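Local coordinates for ferric-siderophore receptor protein (Streptomyces coelicolor, PDB 2X4L) that probably binds ferric siderophores outside the cell membrane and hands them over for uptake, as a member of the bacterial solute-binding protein 8 family, at residues G204-D209 and I263-R268; P208-V213 and F247-W252; S214-S219 and F232-E237; E253-Y258 and E279-Q284; A290-A295 and E319-V324. All blocks are in the same frame, centred on the assembly; numbering follows the deposited sequence.

Interaction 1: residues G204-D209 and I263-R268; sequences GSASPD and IIMDDR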
# COMPACT_ATOMS: atom_id res chain seq x y z
N GLY A 204 10.24 2.40 -8.68
CA GLY A 204 10.03 3.76 -9.18
C GLY A 204 8.58 4.22 -9.09
O GLY A 204 7.67 3.41 -8.88
N SER A 205 8.43 5.53 -9.26
CA SER A 205 7.09 6.12 -9.32
C SER A 205 7.18 7.28 -10.28
O SER A 205 8.07 8.12 -10.16
CB SER A 205 6.71 6.58 -7.90
OG SER A 205 5.39 7.15 -7.91
N ALA A 206 6.22 7.35 -11.16
CA ALA A 206 6.31 8.37 -12.22
C ALA A 206 5.35 9.55 -12.01
O ALA A 206 4.20 9.35 -11.71
CB ALA A 206 6.10 7.71 -13.61
N SER A 207 5.83 10.78 -12.23
CA SER A 207 5.03 11.99 -12.26
C SER A 207 5.51 12.81 -13.47
O SER A 207 6.59 12.54 -14.01
CB SER A 207 5.20 12.80 -10.98
OG SER A 207 6.52 13.33 -10.89
N PRO A 208 4.82 13.89 -13.78
CA PRO A 208 5.32 14.69 -14.91
C PRO A 208 6.71 15.33 -14.73
O PRO A 208 7.55 15.21 -15.66
CB PRO A 208 4.28 15.78 -15.09
CG PRO A 208 2.97 15.10 -14.56
CD PRO A 208 3.43 14.14 -13.44
N ASP A 209 6.98 15.90 -13.56
CA ASP A 209 8.33 16.47 -13.45
C ASP A 209 9.45 15.59 -13.05
O ASP A 209 10.61 15.87 -13.40
CB ASP A 209 8.34 17.76 -12.68
CG ASP A 209 7.50 18.82 -13.35
OD1 ASP A 209 7.78 19.19 -14.55
OD2 ASP A 209 6.49 19.22 -12.70
N ILE A 263 12.01 -3.36 -13.20
CA ILE A 263 11.48 -2.11 -12.56
C ILE A 263 10.06 -2.37 -12.06
O ILE A 263 9.24 -2.93 -12.82
CB ILE A 263 11.51 -0.98 -13.57
CG1 ILE A 263 12.91 -0.80 -14.08
CG2 ILE A 263 10.94 0.32 -12.90
CD1 ILE A 263 13.01 0.33 -15.25
N ILE A 264 9.80 -1.99 -10.79
CA ILE A 264 8.48 -2.11 -10.20
C ILE A 264 7.94 -0.70 -10.02
O ILE A 264 8.60 0.15 -9.35
CB ILE A 264 8.50 -2.96 -8.95
CG1 ILE A 264 9.29 -2.38 -7.74
CG2 ILE A 264 9.18 -4.37 -9.36
CD1 ILE A 264 9.19 -3.19 -6.41
N MET A 265 6.84 -0.39 -10.72
CA MET A 265 6.33 0.99 -10.79
C MET A 265 5.05 1.15 -9.97
O MET A 265 4.09 0.41 -10.12
CB MET A 265 6.02 1.35 -12.24
CG MET A 265 7.32 1.54 -13.10
SD MET A 265 8.38 2.79 -12.55
CE MET A 265 7.38 4.26 -12.87
N ASP A 266 5.04 2.22 -9.19
CA ASP A 266 3.90 2.65 -8.39
C ASP A 266 2.61 2.54 -9.24
O ASP A 266 2.51 3.10 -10.36
CB ASP A 266 4.15 4.12 -8.03
CG ASP A 266 3.27 4.67 -6.91
OD1 ASP A 266 2.19 4.17 -6.63
OD2 ASP A 266 3.77 5.69 -6.37
N ASP A 267 1.62 1.91 -8.63
CA ASP A 267 0.34 1.68 -9.26
C ASP A 267 -0.78 2.67 -8.89
O ASP A 267 -1.94 2.52 -9.39
CB ASP A 267 -0.10 0.27 -8.94
CG ASP A 267 -0.28 -0.00 -7.46
OD1 ASP A 267 -0.08 0.84 -6.61
OD2 ASP A 267 -0.76 -1.19 -7.19
N ARG A 268 -0.48 3.68 -8.07
CA ARG A 268 -1.60 4.46 -7.53
C ARG A 268 -2.17 5.51 -8.44
O ARG A 268 -1.48 5.94 -9.38
CB ARG A 268 -1.10 5.09 -6.21
CG ARG A 268 -0.87 4.02 -5.11
CD ARG A 268 -0.25 4.62 -3.85
NE ARG A 268 1.06 5.23 -4.18
CZ ARG A 268 1.52 6.28 -3.58
NH1 ARG A 268 0.92 6.78 -2.47
NH2 ARG A 268 2.63 6.82 -4.07
O HOH W 1 4.33 5.13 -11.52
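Ser205 reaches Asp266 across two parallel strands: OG lies 2.7 Å from OD2 of Asp266, a hydrogen bond that meets the carboxylate on its anti side, 26° out of plane. The syn lone pairs of the same group are taken by Arg268, whose guanidinium lies side-on. NE bonds to OD1 of Asp266, and NH2 is 2.8 Å from OD2, with both oxygens in the guanidinium plane. The backbone N of Arg268 adds an Asx turn by coming down on OD1 from above the carboxylate plane. Gripped by four donors, this buried carboxylate probably stays ionised and is held against rotation.

Met265 turns to the other face of the strands. Its chain bends at chi2 and chi3, which brings CE to 3.8 Å from CB of Ala206. SD sits over Gly204, and a CB built there would be only 3.0 Å from the sulfur. Between the backbones, Gly204 N bonds to Ile264 O at 2.9 Å, and Gly204 O takes the N-H of Asp266. Just beyond, a water accepts from Ala206 N and donates to Asp266 O.

Strand 262-266 runs between strand 200-206 and strand 293-296, while strand 210-214 flanks 200-206 on its other side. Met265 meets Phe211 and Val293 from these two neighbours, and Arg268 has a second acidic partner in Glu299.

Interaction 2: residues P208-V213 and F247-W252; sequences PDLFYV and FESLSW
Phe211 carries CG opposite its backbone N (chi1 -177°), and Trp252 has chi1 at -88°; together these turns make the two aromatic side chains cross at about a right angle. The edge of the Phe211 ring is directed at the indole face in an offset edge-to-face pair, with ring centroids 5.4 Å apart. CB of Phe211 joins in as a CH-pi contact, 4.2 Å from the centroid of the six-membered ring of Trp252 and almost on its normal. On the five-membered ring, NE1 donates to Ser207 O. Putting an alanine at Trp252 would probably leave the carbonyl of Ser207 without this donor and open a gap beside the Phe211 ring.

The backbones run antiparallel. Phe211 and Leu250 form a hydrogen-bonded pair, Phe211 N to Leu250 O being 2.8 Å, and Val213 with Glu248 forms the next. On the face that carries Phe211, CG2 of Val213 packs on CD1 of Leu250 at 3.7 Å. Tyr212 and Ser249, a non-hydrogen-bonded pair, occupy the opposite face, where Ser249 OG stands at the edge of the tyrosine ring, 3.4 Å from CE1 of Tyr212. The Phe247 side chain runs side by side with that of Tyr212, pointing the same way, though their modelled closeness is doubtful.

Strand 210-214 lies between strand 247-251 and strand 200-206, to which it is joined by a tight connection. Phe211 and Val213 pack on Leu202 of 200-206, and Glu248 is tied to Lys257 and Tyr258 in the loop that leads toward strand 262-266.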
# COMPACT_ATOMS: atom_id res chain seq x y z
N PRO A 208 4.82 13.89 -13.78
CA PRO A 208 5.32 14.69 -14.91
C PRO A 208 6.71 15.33 -14.73
O PRO A 208 7.55 15.21 -15.66
CB PRO A 208 4.28 15.78 -15.09
CG PRO A 208 2.97 15.10 -14.56
CD PRO A 208 3.43 14.14 -13.44
N ASP A 209 6.98 15.90 -13.56
CA ASP A 209 8.33 16.47 -13.45
C ASP A 209 9.45 15.59 -13.05
O ASP A 209 10.61 15.87 -13.40
CB ASP A 209 8.34 17.76 -12.68
CG ASP A 209 7.50 18.82 -13.35
OD1 ASP A 209 7.78 19.19 -14.55
OD2 ASP A 209 6.49 19.22 -12.70
N LEU A 210 9.11 14.46 -12.40
CA LEU A 210 10.13 13.73 -11.74
C LEU A 210 9.77 12.28 -11.77
O LEU A 210 8.58 11.90 -11.67
CB LEU A 210 10.21 14.17 -10.26
CG LEU A 210 10.74 15.62 -10.10
CD1 LEU A 210 10.47 16.17 -8.74
CD2 LEU A 210 12.26 15.70 -10.47
N PHE A 211 10.83 11.53 -11.86
CA PHE A 211 10.73 10.08 -11.61
C PHE A 211 11.34 9.83 -10.25
O PHE A 211 12.51 10.21 -9.98
CB PHE A 211 11.53 9.40 -12.66
CG PHE A 211 11.48 7.88 -12.60
CD1 PHE A 211 10.51 7.17 -13.34
CD2 PHE A 211 12.39 7.20 -11.86
CE1 PHE A 211 10.53 5.78 -13.30
CE2 PHE A 211 12.39 5.76 -11.83
CZ PHE A 211 11.48 5.10 -12.62
N TYR A 212 10.59 9.19 -9.39
CA TYR A 212 11.10 8.98 -7.99
C TYR A 212 11.64 7.56 -7.83
O TYR A 212 10.89 6.61 -8.11
CB TYR A 212 9.97 9.20 -7.03
CG TYR A 212 9.27 10.52 -7.18
CD1 TYR A 212 9.93 11.62 -6.80
CD2 TYR A 212 8.00 10.63 -7.74
CE1 TYR A 212 9.38 12.90 -6.93
CE2 TYR A 212 7.37 11.88 -7.84
CZ TYR A 212 8.13 12.99 -7.44
OH TYR A 212 7.57 14.24 -7.56
N VAL A 213 12.87 7.43 -7.34
CA VAL A 213 13.47 6.09 -7.09
C VAL A 213 13.40 5.89 -5.60
O VAL A 213 14.02 6.59 -4.82
CB VAL A 213 14.91 5.97 -7.56
CG1 VAL A 213 15.34 4.55 -7.36
CG2 VAL A 213 15.02 6.27 -9.07
N PHE A 247 12.86 8.60 -0.79
CA PHE A 247 13.18 8.39 -2.21
C PHE A 247 14.03 9.51 -2.75
O PHE A 247 14.16 10.62 -2.13
CB PHE A 247 11.89 8.19 -3.09
CG PHE A 247 10.89 9.27 -2.96
CD1 PHE A 247 11.05 10.46 -3.72
CD2 PHE A 247 9.81 9.14 -2.14
CE1 PHE A 247 10.14 11.51 -3.61
CE2 PHE A 247 8.90 10.23 -1.97
CZ PHE A 247 9.04 11.38 -2.75
N GLU A 248 14.62 9.20 -3.92
CA GLU A 248 15.43 10.18 -4.68
C GLU A 248 14.60 10.67 -5.84
O GLU A 248 13.88 9.87 -6.51
CB GLU A 248 16.64 9.46 -5.24
CG GLU A 248 17.57 10.36 -6.11
CD GLU A 248 18.74 9.62 -6.61
OE1 GLU A 248 18.77 8.38 -6.57
OE2 GLU A 248 19.61 10.33 -7.16
N SER A 249 14.63 11.97 -6.12
CA SER A 249 13.91 12.55 -7.29
C SER A 249 14.88 12.69 -8.42
O SER A 249 15.95 13.33 -8.28
CB SER A 249 13.34 13.92 -6.94
OG SER A 249 12.46 13.79 -5.84
N LEU A 250 14.49 12.19 -9.57
CA LEU A 250 15.32 12.33 -10.75
C LEU A 250 14.55 13.04 -11.86
O LEU A 250 13.36 12.80 -12.11
CB LEU A 250 15.70 10.97 -11.27
CG LEU A 250 16.63 10.13 -10.40
CD1 LEU A 250 16.70 8.77 -11.14
CD2 LEU A 250 17.98 10.81 -10.26
N SER A 251 15.27 13.86 -12.64
CA SER A 251 14.62 14.41 -13.86
C SER A 251 14.38 13.32 -14.86
O SER A 251 15.08 12.30 -14.83
CB SER A 251 15.55 15.47 -14.51
OG SER A 251 15.69 16.55 -13.63
N TRP A 252 13.39 13.52 -15.73
CA TRP A 252 13.07 12.44 -16.63
C TRP A 252 14.24 12.08 -17.51
O TRP A 252 14.43 10.93 -17.88
CB TRP A 252 11.87 12.81 -17.46
CG TRP A 252 10.61 12.43 -16.75
CD1 TRP A 252 9.75 13.26 -16.17
CD2 TRP A 252 10.12 11.10 -16.55
NE1 TRP A 252 8.73 12.54 -15.57
CE2 TRP A 252 8.93 11.22 -15.81
CE3 TRP A 252 10.57 9.84 -16.93
CZ2 TRP A 252 8.15 10.11 -15.42
CZ3 TRP A 252 9.81 8.69 -16.52
CH2 TRP A 252 8.62 8.86 -15.78

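Interaction 3: residues S214-S219 and F232-E237; sequences SGTNLS and FVEPSE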
# COMPACT_ATOMS: atom_id res chain seq x y z
N SER A 214 12.68 4.88 -5.18
CA SER A 214 12.61 4.56 -3.73
C SER A 214 13.77 3.70 -3.33
O SER A 214 14.19 2.75 -4.04
CB SER A 214 11.31 3.75 -3.41
OG SER A 214 10.19 4.62 -3.48
N GLY A 215 14.23 3.92 -2.10
CA GLY A 215 15.06 2.96 -1.40
C GLY A 215 14.16 1.99 -0.64
O GLY A 215 12.96 2.24 -0.50
N THR A 216 14.74 0.89 -0.17
CA THR A 216 13.97 -0.14 0.53
C THR A 216 13.57 0.29 1.94
O THR A 216 12.53 -0.12 2.45
CB THR A 216 14.76 -1.46 0.62
OG1 THR A 216 16.04 -1.23 1.22
CG2 THR A 216 14.96 -2.05 -0.77
N ASN A 217 14.40 1.11 2.57
CA ASN A 217 14.15 1.55 3.94
C ASN A 217 12.93 2.47 4.07
O ASN A 217 12.80 3.44 3.32
CB ASN A 217 15.39 2.25 4.52
CG ASN A 217 15.27 2.51 6.01
OD1 ASN A 217 14.95 1.61 6.78
ND2 ASN A 217 15.53 3.74 6.41
N LEU A 218 12.05 2.14 5.00
CA LEU A 218 10.88 2.98 5.27
C LEU A 218 9.58 2.42 4.70
O LEU A 218 8.50 2.72 5.21
CB LEU A 218 11.11 4.40 4.75
CG LEU A 218 12.16 5.23 5.50
CD1 LEU A 218 11.91 6.72 5.30
CD2 LEU A 218 12.17 4.87 6.98
N SER A 219 9.66 1.66 3.61
CA SER A 219 8.46 1.11 2.98
C SER A 219 8.21 -0.30 3.49
O SER A 219 9.15 -1.07 3.65
CB SER A 219 8.61 1.11 1.46
OG SER A 219 8.62 2.42 0.94
N PHE A 232 17.87 -5.03 -4.47
CA PHE A 232 17.37 -3.71 -4.90
C PHE A 232 18.44 -2.73 -5.22
O PHE A 232 19.50 -2.66 -4.52
CB PHE A 232 16.49 -3.05 -3.83
CG PHE A 232 15.10 -3.65 -3.78
CD1 PHE A 232 14.86 -4.71 -2.96
CD2 PHE A 232 14.08 -3.18 -4.61
CE1 PHE A 232 13.56 -5.29 -2.94
CE2 PHE A 232 12.79 -3.74 -4.60
CZ PHE A 232 12.57 -4.82 -3.78
N VAL A 233 18.14 -1.90 -6.22
CA VAL A 233 18.85 -0.61 -6.39
C VAL A 233 18.54 0.25 -5.17
O VAL A 233 17.37 0.38 -4.76
CB VAL A 233 18.33 0.13 -7.65
CG1 VAL A 233 18.92 1.56 -7.71
CG2 VAL A 233 18.75 -0.65 -8.83
N GLU A 234 19.58 0.80 -4.55
CA GLU A 234 19.41 1.58 -3.35
C GLU A 234 20.11 2.90 -3.57
O GLU A 234 21.36 3.03 -3.41
CB GLU A 234 20.14 0.87 -2.19
CG GLU A 234 19.54 -0.45 -1.72
CD GLU A 234 18.28 -0.34 -0.85
OE1 GLU A 234 17.73 0.76 -0.76
OE2 GLU A 234 17.87 -1.40 -0.33
N PRO A 235 19.34 3.95 -3.82
CA PRO A 235 19.93 5.30 -3.80
C PRO A 235 20.59 5.55 -2.44
O PRO A 235 20.13 5.06 -1.43
CB PRO A 235 18.69 6.23 -3.95
CG PRO A 235 17.67 5.35 -4.72
CD PRO A 235 17.88 3.97 -4.09
N SER A 236 21.66 6.38 -2.48
CA SER A 236 22.35 6.68 -1.23
C SER A 236 21.41 7.44 -0.27
O SER A 236 20.46 8.11 -0.71
CB SER A 236 23.56 7.50 -1.52
OG SER A 236 23.24 8.81 -1.94
N GLU A 237 21.69 7.40 1.03
CA GLU A 237 20.95 8.22 1.97
C GLU A 237 21.11 9.69 1.55
O GLU A 237 20.16 10.49 1.70
CB GLU A 237 21.42 7.92 3.42
CG GLU A 237 20.87 6.50 3.97
CD GLU A 237 19.32 6.33 3.90
OE1 GLU A 237 18.58 7.41 4.16
OE2 GLU A 237 18.97 5.12 3.52
O HOH W 2 14.93 0.98 -5.98
O HOH W 3 17.17 1.78 1.87
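A type II beta turn, Thr216 to Ser219, links strand 210-214 to helix 220-227, and the carboxylate of Glu234 clasps its first residue. Thr216 N points almost straight at OE1 of Glu234, 3.1 Å away, and meets it on the syn side, somewhat out of the carboxylate plane. The hydroxyl takes the other oxygen. Thr216 OG1 bonds to OE2 of Glu234, although the modelled 2.4 Å is so short that the exact length is doubtful. Both links depend on Glu234 folding back at chi2 (-76°), which swings its end across the threonine at about a right angle. Lys226 of helix 220-227 forms a salt bridge to OE2 as well. A leucine in place of Glu234 would probably leave Thr216 N without its acceptor and Lys226 without its charge partner.

Thr216 also brings its methyl to Phe232, CG2 lying 3.4 Å from CG of Phe232, whose ring packs on Leu222 and Phe225 of the helix. Nearby, CD of Pro235 lies 4.0 Å from CA of Gly215. Leu218 bonds through its backbone to Asp149, just past strand 142-146, which ties this turn to the part of the chain that carries the five-stranded parallel sheet.

Two waters complete the joint. One accepts from Asn217 N and donates to Glu234 OE1; the other donates to Ser214 O at 2.7 Å and to Val233 O at 2.8 Å.

Interaction 4: residues E253-Y258 and E279-Q284; sequences ENVDKY and EGTWKQ
The carboxylate of Glu279 lies beside Glu253, with OE2 4.4 Å from CA of Glu253, and is itself pinned by Thr281 from two directions. At its edge, Thr281 OG1 bonds to the anti lone pair of Glu279 OE2 at 2.8 Å; from above its plane comes Thr281 N, 3.2 Å from the same oxygen. Glu279 sits at the N-cap of the short helix 280-283, and the bond from Thr281 N caps it; its negative charge probably suits the N-terminal end of the helix.

The opposing segment contains a type I beta turn, Asn254 to Lys257, in the loop between strands 247-251 and 262-266. Just after the turn, the Tyr258 ring has CG of Lys257 over one face, and this end of the loop leads away from the helix, toward Glu248, Val233 and Pro235.

No hydrogen bond spans the contact; it rests on van der Waals touches centred on Thr281. OG1 of Thr281, though engaged with the cap, also lies 3.8 Å from CA of Glu253. The methyl of Thr281 is set opposite the backbone N, a torsion that turns CG2 toward the loop and away from the cap. The indole of Trp282 continues inward to Ile263 and Met265, so the helix is seated on strand 262-266 while its first turn leans on the loop. The closest touch is between methyls of two side chains that cross obliquely: Val255 CG2 sits 3.5 Å from Thr281 CG2 and 3.8 Å from Trp282 N.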
# COMPACT_ATOMS: atom_id res chain seq x y z
N GLU A 253 15.02 13.09 -17.87
CA GLU A 253 16.18 12.83 -18.68
C GLU A 253 17.24 12.07 -17.92
O GLU A 253 18.17 11.60 -18.53
CB GLU A 253 16.75 14.12 -19.34
CG GLU A 253 17.14 15.23 -18.40
CD GLU A 253 15.95 16.19 -18.02
OE1 GLU A 253 14.73 15.79 -18.15
OE2 GLU A 253 16.27 17.34 -17.58
N ASN A 254 17.11 11.87 -16.60
CA ASN A 254 18.14 11.16 -15.86
C ASN A 254 17.64 9.82 -15.25
O ASN A 254 18.29 9.21 -14.33
CB ASN A 254 18.72 11.98 -14.70
CG ASN A 254 19.89 11.23 -13.98
OD1 ASN A 254 20.64 10.39 -14.59
ND2 ASN A 254 20.06 11.55 -12.67
N VAL A 255 16.59 9.29 -15.88
CA VAL A 255 16.05 8.00 -15.34
C VAL A 255 16.96 6.78 -15.56
O VAL A 255 16.78 5.71 -14.98
CB VAL A 255 14.60 7.72 -15.77
CG1 VAL A 255 13.67 8.81 -15.20
CG2 VAL A 255 14.50 7.54 -17.29
N ASP A 256 17.98 6.93 -16.41
CA ASP A 256 18.98 5.87 -16.58
C ASP A 256 20.15 5.90 -15.57
O ASP A 256 21.13 5.19 -15.73
CB ASP A 256 19.52 5.91 -18.02
CG ASP A 256 20.08 7.31 -18.41
OD1 ASP A 256 20.01 8.34 -17.69
OD2 ASP A 256 20.57 7.46 -19.58
N LYS A 257 19.99 6.63 -14.47
CA LYS A 257 21.05 6.72 -13.49
C LYS A 257 21.58 5.38 -13.00
O LYS A 257 22.81 5.24 -12.81
CB LYS A 257 20.65 7.64 -12.33
CG LYS A 257 21.67 7.80 -11.25
CD LYS A 257 21.35 8.83 -10.18
CE LYS A 257 22.47 8.83 -9.16
NZ LYS A 257 22.30 9.85 -8.10
N TYR A 258 20.63 4.49 -12.66
CA TYR A 258 20.94 3.21 -12.06
C TYR A 258 20.62 2.08 -13.04
O TYR A 258 19.50 1.94 -13.53
CB TYR A 258 20.09 2.95 -10.78
CG TYR A 258 20.26 4.04 -9.78
CD1 TYR A 258 21.40 4.13 -9.05
CD2 TYR A 258 19.25 4.93 -9.58
CE1 TYR A 258 21.58 5.15 -8.12
CE2 TYR A 258 19.38 5.94 -8.67
CZ TYR A 258 20.60 6.05 -7.94
OH TYR A 258 20.78 7.04 -6.98
N GLU A 279 7.99 9.34 -22.19
CA GLU A 279 9.32 9.98 -22.19
C GLU A 279 10.35 9.03 -22.81
O GLU A 279 10.42 7.80 -22.50
CB GLU A 279 9.71 10.40 -20.72
CG GLU A 279 11.27 10.49 -20.55
CD GLU A 279 11.88 11.74 -21.17
OE1 GLU A 279 11.15 12.74 -21.35
OE2 GLU A 279 13.07 11.70 -21.57
N GLY A 280 11.14 9.57 -23.74
CA GLY A 280 12.10 8.75 -24.51
C GLY A 280 13.19 8.06 -23.74
O GLY A 280 13.54 6.93 -24.03
N THR A 281 13.63 8.71 -22.67
CA THR A 281 14.65 8.13 -21.80
C THR A 281 14.13 6.86 -21.11
O THR A 281 14.85 5.91 -20.92
CB THR A 281 15.08 9.16 -20.75
OG1 THR A 281 15.47 10.36 -21.47
CG2 THR A 281 16.32 8.67 -20.06
N TRP A 282 12.87 6.90 -20.67
CA TRP A 282 12.21 5.71 -20.10
C TRP A 282 12.09 4.57 -21.13
O TRP A 282 12.41 3.40 -20.85
CB TRP A 282 10.84 6.17 -19.61
CG TRP A 282 9.89 4.96 -19.36
CD1 TRP A 282 8.99 4.39 -20.24
CD2 TRP A 282 9.83 4.18 -18.15
NE1 TRP A 282 8.39 3.29 -19.64
CE2 TRP A 282 8.88 3.16 -18.37
CE3 TRP A 282 10.55 4.21 -16.91
CZ2 TRP A 282 8.56 2.20 -17.40
CZ3 TRP A 282 10.18 3.27 -15.95
CH2 TRP A 282 9.20 2.27 -16.24
N LYS A 283 11.62 4.93 -22.31
CA LYS A 283 11.34 3.91 -23.33
C LYS A 283 12.62 3.22 -23.77
O LYS A 283 12.57 2.07 -24.27
CB LYS A 283 10.68 4.59 -24.56
CG LYS A 283 9.24 5.03 -24.31
CD LYS A 283 8.43 5.24 -25.59
CE LYS A 283 8.69 6.60 -26.15
NZ LYS A 283 7.41 7.10 -26.73
N GLN A 284 13.73 3.87 -23.56
CA GLN A 284 14.99 3.29 -23.89
C GLN A 284 15.67 2.49 -22.79
O GLN A 284 16.69 1.97 -22.98
CB GLN A 284 15.91 4.33 -24.44
CG GLN A 284 15.43 4.84 -25.83
CD GLN A 284 15.34 3.72 -26.87
OE1 GLN A 284 14.28 3.46 -27.46
NE2 GLN A 284 16.46 3.05 -27.08

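Interaction 5: residues A290-A295 and E319-V324; sequences AGQVIA and ENAKKV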
# COMPACT_ATOMS: atom_id res chain seq x y z
N ALA A 290 13.13 -4.74 -22.51
CA ALA A 290 12.98 -6.21 -22.30
C ALA A 290 11.60 -6.62 -21.79
O ALA A 290 11.34 -7.80 -21.61
CB ALA A 290 14.11 -6.80 -21.36
N GLY A 291 10.73 -5.67 -21.55
CA GLY A 291 9.42 -6.05 -21.01
C GLY A 291 9.44 -6.47 -19.55
O GLY A 291 8.61 -7.28 -19.16
N GLN A 292 10.45 -6.05 -18.76
CA GLN A 292 10.67 -6.46 -17.38
C GLN A 292 10.23 -5.39 -16.39
O GLN A 292 10.94 -4.99 -15.52
CB GLN A 292 12.15 -6.88 -17.19
CG GLN A 292 12.38 -8.12 -17.99
CD GLN A 292 13.81 -8.63 -18.02
OE1 GLN A 292 14.73 -8.07 -17.43
NE2 GLN A 292 13.98 -9.72 -18.73
N VAL A 293 9.04 -4.87 -16.59
CA VAL A 293 8.41 -3.84 -15.74
C VAL A 293 7.12 -4.46 -15.24
O VAL A 293 6.28 -4.98 -16.01
CB VAL A 293 8.14 -2.58 -16.54
CG1 VAL A 293 7.48 -1.49 -15.67
CG2 VAL A 293 9.47 -1.97 -17.16
N ILE A 294 6.91 -4.37 -13.93
CA ILE A 294 5.67 -4.75 -13.32
C ILE A 294 5.16 -3.72 -12.40
O ILE A 294 5.85 -2.70 -12.16
CB ILE A 294 5.83 -6.09 -12.53
CG1 ILE A 294 6.84 -6.00 -11.39
CG2 ILE A 294 6.13 -7.26 -13.52
CD1 ILE A 294 6.66 -7.18 -10.35
N ALA A 295 4.03 -3.93 -11.72
CA ALA A 295 3.55 -2.98 -10.71
C ALA A 295 4.23 -3.16 -9.37
O ALA A 295 4.67 -4.27 -9.02
CB ALA A 295 2.03 -3.17 -10.55
N GLU A 319 12.18 -14.53 -11.49
CA GLU A 319 12.38 -15.89 -12.07
C GLU A 319 12.66 -15.84 -13.56
O GLU A 319 13.51 -16.59 -14.04
CB GLU A 319 11.10 -16.77 -11.81
CG GLU A 319 10.93 -17.16 -10.36
CD GLU A 319 9.52 -17.49 -9.97
OE1 GLU A 319 8.60 -17.47 -10.89
OE2 GLU A 319 9.26 -17.75 -8.76
N ASN A 320 11.98 -14.93 -14.23
CA ASN A 320 12.05 -14.89 -15.71
C ASN A 320 12.94 -13.80 -16.25
O ASN A 320 13.22 -13.83 -17.46
CB ASN A 320 10.65 -14.80 -16.19
CG ASN A 320 9.90 -16.08 -15.80
OD1 ASN A 320 9.08 -16.12 -14.83
ND2 ASN A 320 10.23 -17.18 -16.50
N ALA A 321 13.49 -12.95 -15.38
CA ALA A 321 14.24 -11.79 -15.87
C ALA A 321 15.59 -12.20 -16.47
O ALA A 321 16.30 -13.08 -15.97
CB ALA A 321 14.49 -10.87 -14.69
N LYS A 322 15.99 -11.46 -17.51
CA LYS A 322 17.33 -11.45 -18.03
C LYS A 322 18.09 -10.29 -17.43
O LYS A 322 17.48 -9.26 -17.19
CB LYS A 322 17.25 -11.27 -19.56
CG LYS A 322 16.70 -12.48 -20.28
CD LYS A 322 16.28 -12.08 -21.73
CE LYS A 322 15.08 -12.91 -22.22
NZ LYS A 322 15.38 -14.38 -22.15
N LYS A 323 19.40 -10.44 -17.17
CA LYS A 323 20.17 -9.33 -16.69
C LYS A 323 20.40 -8.45 -17.93
O LYS A 323 21.01 -8.88 -18.94
CB LYS A 323 21.49 -9.76 -15.98
CG LYS A 323 22.32 -8.60 -15.48
CD LYS A 323 23.58 -9.09 -14.76
CE LYS A 323 24.28 -7.94 -14.07
NZ LYS A 323 25.72 -8.22 -13.77
N VAL A 324 19.92 -7.22 -17.87
CA VAL A 324 19.98 -6.32 -19.05
C VAL A 324 20.50 -4.91 -18.79
O VAL A 324 20.86 -4.19 -19.73
CB VAL A 324 18.59 -6.21 -19.76
CG1 VAL A 324 18.20 -7.59 -20.34
CG2 VAL A 324 17.49 -5.67 -18.79
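Gln292 lays its extended side chain along the backbone of Lys322, its CD 3.6 Å from Lys322 N and 3.8 Å from Lys322 O. It comes from the link between helix 286-289 and strand 293-296, where Gly291 closes the helix with a Schellman motif; the positive phi of 73° there turns the chain toward the strand. The partner segment is the tail of the chain after helix 304-320, which leaves helical geometry at Ala321.

The amide is bordered by main chain and by small apolar groups. CB of Ala321 comes within 4.1 Å of CD of Gln292, and CB of Lys322 also borders the amide, while the rest of the lysine leads away. Ala321 is buried, packed on Val262 and Ile199, whereas Lys322 and Asn320 beside it are exposed. Lys196 fastens the helix end by bonding to the carbonyls of Glu319 and Ala321, and Val324 N bonds to Asp261.

The contact thus ties the C-terminal tail to the edge strand 293-296, whose one partner in the mixed sheet is 262-266. A further, loose touch joins two methyl groups, Ala290 CB and Val324 CG1, at 4.3 Å.

In the fold
All five contacts gather about the mixed sheet in the C-terminal part of the chain. Interactions 1 and 2, with centres about 9 Å apart, are linked by the 200-206/210-214 hairpin, where Ser205 O and Tyr212 N lie 2.8 Å apart. Interaction 3 closes inside the sequence loops of both. Interaction 4 touches interaction 2 through the Glu248 to Lys257 salt bridge and interaction 1 through Trp282 on Met265. Interaction 5 joins interaction 1 where Ile294 pairs with Ile263 and Met265, but stays about 8 Å from interaction 2 at nearest atoms. In this family, siderophores generally bind in the cleft between the two lobes, and interaction 3, whose Leu218 bonds to Asp149, probably lies on the side toward the other lobe.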